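Local coordinates for uncharacterized protein (Thermus thermophilus HB8, PDB 4WVA) that hydrolyses mannosylglycerate to mannose and glycerate, and probably also splits glucosylglycerate, as a GH63 glycosidase built on an (alpha/alpha)6-barrel, at residues Y30-G42 against T102-L114. Numbering follows the deposited sequence.
Sequences YQWLWDSAFIALG and TQPPVVATVVRYL
The indole of Trp34 is sandwiched: the ring of Pro104 lies over one face, its CG 4.1 Å from the centroid of the six-membered ring in a CH-pi contact, while Phe38, one turn along the same helix, lays CE2 over the opposite face. Trp34 takes up this place with CG held between its backbone N and carbonyl carbon, and Trp410 meets the ring edge-to-face. The Phe38 ring in turn has Val106 CG1 over one face. The amide of Gln103 stands steeply to the indole, the two planes 64° apart. Its OE1 accepts an almost straight hydrogen bond from Trp34 N (3.0 Å, 172° at the hydrogen), the donor somewhat out of the carbonyl plane. Gln103 NE2 reaches the edge of the Trp32 ring, 3.7 Å from CD1. Leu33 packs CD2 against Pro104 O. Farther along, helices 33-42 and 107-114 run nearly parallel, 20° between their axes at 9.1 Å. The small Ala37 allows this approach; its CB presses on Val106 CG1 at a tight 3.2 Å, and Val110 straddles Ala37 O with both methyls. Leu41 CD2 then reaches Val110 CG1 and Tyr113 CD2, each at 4.0 Å. An alanine in place of Trp34 would probably leave Pro104 and Phe38 without the surface between them and open a gap beside the Gln103 amide. Trp32 to Asp35 and Gln103 probably all bind substrate, and Asp35 OD2 makes a weak hydrogen bond to a bound Tris molecule; the bond from Trp34 N probably holds the Gln103 amide in one orientation within this site.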
loop_
_atom_site.group_PDB
_atom_site.type_symbol
_atom_site.label_atom_id
_atom_site.label_comp_id
_atom_site.label_asym_id
_atom_site.label_seq_id
_atom_site.Cartn_x
_atom_site.Cartn_y
_atom_site.Cartn_z
ATOM N N TYR A 30 -9.532 32.277 22.810
ATOM C CA TYR A 30 -10.667 31.404 22.617
ATOM C C TYR A 30 -10.110 29.997 22.472
ATOM O O TYR A 30 -8.897 29.776 22.693
ATOM C CB TYR A 30 -11.464 31.770 21.344
ATOM C CG TYR A 30 -12.011 33.176 21.288
ATOM C CD1 TYR A 30 -13.039 33.557 22.142
ATOM C CD2 TYR A 30 -11.533 34.103 20.364
ATOM C CE1 TYR A 30 -13.566 34.841 22.089
ATOM C CE2 TYR A 30 -12.063 35.395 20.313
ATOM C CZ TYR A 30 -13.076 35.742 21.190
ATOM O OH TYR A 30 -13.637 37.022 21.163
ATOM N N GLN A 31 -10.975 29.045 22.147
ATOM C CA GLN A 31 -10.540 27.668 21.868
ATOM C C GLN A 31 -10.383 27.416 20.364
ATOM O O GLN A 31 -11.311 27.642 19.586
ATOM C CB GLN A 31 -11.518 26.659 22.464
ATOM C CG GLN A 31 -11.153 25.199 22.197
ATOM C CD GLN A 31 -11.903 24.166 23.020
ATOM O OE1 GLN A 31 -11.346 23.099 23.364
ATOM N NE2 GLN A 31 -13.165 24.422 23.304
ATOM N N TRP A 32 -9.203 26.927 19.975
ATOM C CA TRP A 32 -8.926 26.562 18.581
ATOM C C TRP A 32 -8.876 25.032 18.432
ATOM O O TRP A 32 -8.452 24.328 19.335
ATOM C CB TRP A 32 -7.575 27.136 18.143
ATOM C CG TRP A 32 -7.642 28.423 17.394
ATOM C CD1 TRP A 32 -7.505 28.579 16.050
ATOM C CD2 TRP A 32 -7.851 29.739 17.922
ATOM N NE1 TRP A 32 -7.588 29.890 15.704
ATOM C CE2 TRP A 32 -7.804 30.632 16.831
ATOM C CE3 TRP A 32 -8.080 30.249 19.201
ATOM C CZ2 TRP A 32 -7.986 31.995 16.978
ATOM C CZ3 TRP A 32 -8.250 31.623 19.345
ATOM C CH2 TRP A 32 -8.212 32.467 18.248
ATOM N N LEU A 33 -9.316 24.547 17.278
ATOM C CA LEU A 33 -9.483 23.121 17.002
ATOM C C LEU A 33 -8.161 22.359 17.021
ATOM O O LEU A 33 -7.972 21.481 17.887
ATOM C CB LEU A 33 -10.194 22.949 15.657
ATOM C CG LEU A 33 -10.738 21.578 15.245
ATOM C CD1 LEU A 33 -11.570 21.759 13.975
ATOM C CD2 LEU A 33 -9.643 20.536 15.046
ATOM N N TRP A 34 -7.249 22.607 16.081
ATOM C CA TRP A 34 -6.054 21.738 16.091
ATOM C C TRP A 34 -5.150 22.047 17.284
ATOM O O TRP A 34 -4.539 21.132 17.820
ATOM C CB TRP A 34 -5.297 21.587 14.740
ATOM C CG TRP A 34 -4.420 22.704 14.256
ATOM C CD1 TRP A 34 -4.525 24.059 14.508
ATOM C CD2 TRP A 34 -3.322 22.557 13.335
ATOM N NE1 TRP A 34 -3.549 24.734 13.814
ATOM C CE2 TRP A 34 -2.798 23.828 13.099
ATOM C CE3 TRP A 34 -2.736 21.446 12.689
ATOM C CZ2 TRP A 34 -1.705 24.034 12.254
ATOM C CZ3 TRP A 34 -1.651 21.652 11.851
ATOM C CH2 TRP A 34 -1.152 22.931 11.638
ATOM N N ASP A 35 -5.184 23.283 17.791
ATOM C CA ASP A 35 -4.422 23.600 18.989
ATOM C C ASP A 35 -4.869 22.726 20.142
ATOM O O ASP A 35 -4.038 22.172 20.855
ATOM C CB ASP A 35 -4.567 25.072 19.394
ATOM C CG ASP A 35 -4.036 26.029 18.360
ATOM O OD1 ASP A 35 -4.580 26.052 17.222
ATOM O OD2 ASP A 35 -3.099 26.787 18.686
ATOM N N SER A 36 -6.181 22.618 20.358
ATOM C CA SER A 36 -6.673 21.860 21.508
ATOM C C SER A 36 -6.226 20.412 21.416
ATOM O O SER A 36 -5.944 19.787 22.425
ATOM C CB SER A 36 -8.193 21.972 21.659
ATOM O OG SER A 36 -8.534 23.125 22.413
ATOM N N ALA A 37 -6.133 19.881 20.196
ATOM C CA ALA A 37 -5.764 18.495 20.021
ATOM C C ALA A 37 -4.319 18.307 20.474
ATOM O O ALA A 37 -4.037 17.400 21.250
ATOM C CB ALA A 37 -5.942 18.064 18.581
ATOM N N PHE A 38 -3.416 19.167 20.014
ATOM C CA PHE A 38 -1.999 19.055 20.448
ATOM C C PHE A 38 -1.890 19.322 21.950
ATOM O O PHE A 38 -1.119 18.665 22.641
ATOM C CB PHE A 38 -1.055 19.990 19.690
ATOM C CG PHE A 38 -0.978 19.714 18.216
ATOM C CD1 PHE A 38 -0.376 18.550 17.737
ATOM C CD2 PHE A 38 -1.507 20.609 17.297
ATOM C CE1 PHE A 38 -0.313 18.296 16.385
ATOM C CE2 PHE A 38 -1.453 20.346 15.936
ATOM C CZ PHE A 38 -0.849 19.185 15.476
ATOM N N ILE A 39 -2.620 20.319 22.443
ATOM C CA ILE A 39 -2.547 20.690 23.854
ATOM C C ILE A 39 -2.959 19.543 24.762
ATOM O O ILE A 39 -2.336 19.332 25.794
ATOM C CB ILE A 39 -3.357 21.977 24.131
ATOM C CG1 ILE A 39 -2.696 23.173 23.439
ATOM C CG2 ILE A 39 -3.577 22.193 25.630
ATOM C CD1 ILE A 39 -3.625 24.367 23.291
ATOM N N ALA A 40 -4.001 18.799 24.381
ATOM C CA ALA A 40 -4.432 17.623 25.142
ATOM C C ALA A 40 -3.306 16.622 25.396
ATOM O O ALA A 40 -3.228 16.030 26.472
ATOM C CB ALA A 40 -5.633 16.954 24.466
ATOM N N LEU A 41 -2.406 16.445 24.425
ATOM C CA LEU A 41 -1.230 15.584 24.625
ATOM C C LEU A 41 -0.340 16.086 25.757
ATOM O O LEU A 41 0.203 15.280 26.536
ATOM C CB LEU A 41 -0.427 15.460 23.329
ATOM C CG LEU A 41 -1.126 14.732 22.173
ATOM C CD1 LEU A 41 -0.310 14.806 20.879
ATOM C CD2 LEU A 41 -1.425 13.288 22.551
ATOM N N GLY A 42 -0.205 17.407 25.874
ATOM C CA GLY A 42 0.540 17.995 26.975
ATOM C C GLY A 42 -0.113 17.725 28.319
ATOM O O GLY A 42 0.566 17.395 29.289
ATOM N N THR A 102 -13.336 25.160 9.190
ATOM C CA THR A 102 -12.747 24.098 9.998
ATOM C C THR A 102 -11.211 24.204 10.061
ATOM O O THR A 102 -10.642 25.250 9.753
ATOM C CB THR A 102 -13.258 22.721 9.510
ATOM O OG1 THR A 102 -12.957 21.698 10.472
ATOM C CG2 THR A 102 -12.733 22.348 8.136
ATOM N N GLN A 103 -10.556 23.137 10.521
ATOM C CA GLN A 103 -9.085 23.130 10.658
ATOM C C GLN A 103 -8.619 21.681 10.561
ATOM O O GLN A 103 -9.438 20.776 10.564
ATOM C CB GLN A 103 -8.640 23.739 11.992
ATOM C CG GLN A 103 -7.902 25.062 11.844
ATOM C CD GLN A 103 -7.284 25.555 13.149
ATOM O OE1 GLN A 103 -7.495 24.979 14.237
ATOM N NE2 GLN A 103 -6.517 26.618 13.052
ATOM N N PRO A 104 -7.295 21.456 10.493
ATOM C CA PRO A 104 -6.872 20.072 10.255
ATOM C C PRO A 104 -7.337 19.102 11.351
ATOM O O PRO A 104 -7.145 19.370 12.546
ATOM C CB PRO A 104 -5.340 20.183 10.217
ATOM C CG PRO A 104 -5.101 21.591 9.767
ATOM C CD PRO A 104 -6.149 22.377 10.482
ATOM N N PRO A 105 -7.933 17.968 10.944
ATOM C CA PRO A 105 -8.661 17.110 11.874
ATOM C C PRO A 105 -7.732 16.128 12.581
ATOM O O PRO A 105 -7.842 14.931 12.400
ATOM C CB PRO A 105 -9.666 16.414 10.969
ATOM C CG PRO A 105 -8.996 16.339 9.648
ATOM C CD PRO A 105 -8.221 17.619 9.531
ATOM N N VAL A 106 -6.799 16.655 13.371
ATOM C CA VAL A 106 -5.858 15.800 14.089
ATOM C C VAL A 106 -6.521 15.141 15.311
ATOM O O VAL A 106 -5.954 14.240 15.929
ATOM C CB VAL A 106 -4.594 16.595 14.456
ATOM C CG1 VAL A 106 -4.876 17.529 15.578
ATOM C CG2 VAL A 106 -3.447 15.670 14.859
ATOM N N VAL A 107 -7.759 15.519 15.628
ATOM C CA VAL A 107 -8.336 15.127 16.915
ATOM C C VAL A 107 -8.500 13.602 17.089
ATOM O O VAL A 107 -8.249 13.090 18.181
ATOM C CB VAL A 107 -9.635 15.912 17.248
ATOM C CG1 VAL A 107 -10.732 15.672 16.219
ATOM C CG2 VAL A 107 -10.084 15.608 18.668
ATOM N N ALA A 108 -8.859 12.861 16.044
ATOM C CA ALA A 108 -9.067 11.401 16.249
ATOM C C ALA A 108 -7.791 10.684 16.651
ATOM O O ALA A 108 -7.809 9.712 17.403
ATOM C CB ALA A 108 -9.663 10.752 15.013
ATOM N N THR A 109 -6.680 11.156 16.111
ATOM C CA THR A 109 -5.363 10.613 16.448
ATOM C C THR A 109 -5.066 10.814 17.933
ATOM O O THR A 109 -4.580 9.901 18.618
ATOM C CB THR A 109 -4.320 11.278 15.550
ATOM O OG1 THR A 109 -4.564 10.864 14.212
ATOM C CG2 THR A 109 -2.880 10.893 15.947
ATOM N N VAL A 110 -5.393 11.999 18.434
ATOM C CA VAL A 110 -5.188 12.298 19.842
ATOM C C VAL A 110 -6.156 11.480 20.698
ATOM O O VAL A 110 -5.766 10.931 21.720
ATOM C CB VAL A 110 -5.252 13.813 20.129
ATOM C CG1 VAL A 110 -5.199 14.071 21.625
ATOM C CG2 VAL A 110 -4.130 14.545 19.411
ATOM N N VAL A 111 -7.409 11.377 20.268
ATOM C CA VAL A 111 -8.385 10.583 21.014
ATOM C C VAL A 111 -7.951 9.103 21.112
ATOM O O VAL A 111 -8.083 8.478 22.177
ATOM C CB VAL A 111 -9.808 10.743 20.450
ATOM C CG1 VAL A 111 -10.740 9.741 21.094
ATOM C CG2 VAL A 111 -10.331 12.168 20.680
ATOM N N ARG A 112 -7.425 8.540 20.030
ATOM C CA ARG A 112 -6.952 7.150 20.070
ATOM C C ARG A 112 -5.848 7.006 21.129
ATOM O O ARG A 112 -5.824 6.054 21.912
ATOM C CB ARG A 112 -6.440 6.686 18.710
ATOM C CG ARG A 112 -5.893 5.267 18.781
ATOM C CD ARG A 112 -5.324 4.793 17.456
ATOM N NE ARG A 112 -4.800 3.430 17.584
ATOM C CZ ARG A 112 -4.237 2.737 16.592
ATOM N NH1 ARG A 112 -4.106 3.256 15.387
ATOM N NH2 ARG A 112 -3.787 1.505 16.818
ATOM N N TYR A 113 -4.924 7.945 21.149
ATOM C CA TYR A 113 -3.846 7.917 22.126
ATOM C C TYR A 113 -4.378 8.019 23.560
ATOM O O TYR A 113 -3.998 7.220 24.436
ATOM C CB TYR A 113 -2.830 9.040 21.896
ATOM C CG TYR A 113 -1.699 8.936 22.866
ATOM C CD1 TYR A 113 -0.646 8.068 22.620
ATOM C CD2 TYR A 113 -1.719 9.640 24.068
ATOM C CE1 TYR A 113 0.374 7.937 23.524
ATOM C CE2 TYR A 113 -0.706 9.494 24.984
ATOM C CZ TYR A 113 0.338 8.653 24.695
ATOM O OH TYR A 113 1.360 8.519 25.606
ATOM N N LEU A 114 -5.253 8.986 23.814
ATOM C CA LEU A 114 -5.869 9.093 25.153
ATOM C C LEU A 114 -6.590 7.801 25.527
ATOM O O LEU A 114 -6.483 7.322 26.668
ATOM C CB LEU A 114 -6.824 10.271 25.251
ATOM C CG LEU A 114 -6.229 11.657 24.983
ATOM C CD1 LEU A 114 -7.319 12.697 25.133
ATOM C CD2 LEU A 114 -5.026 11.970 25.874
#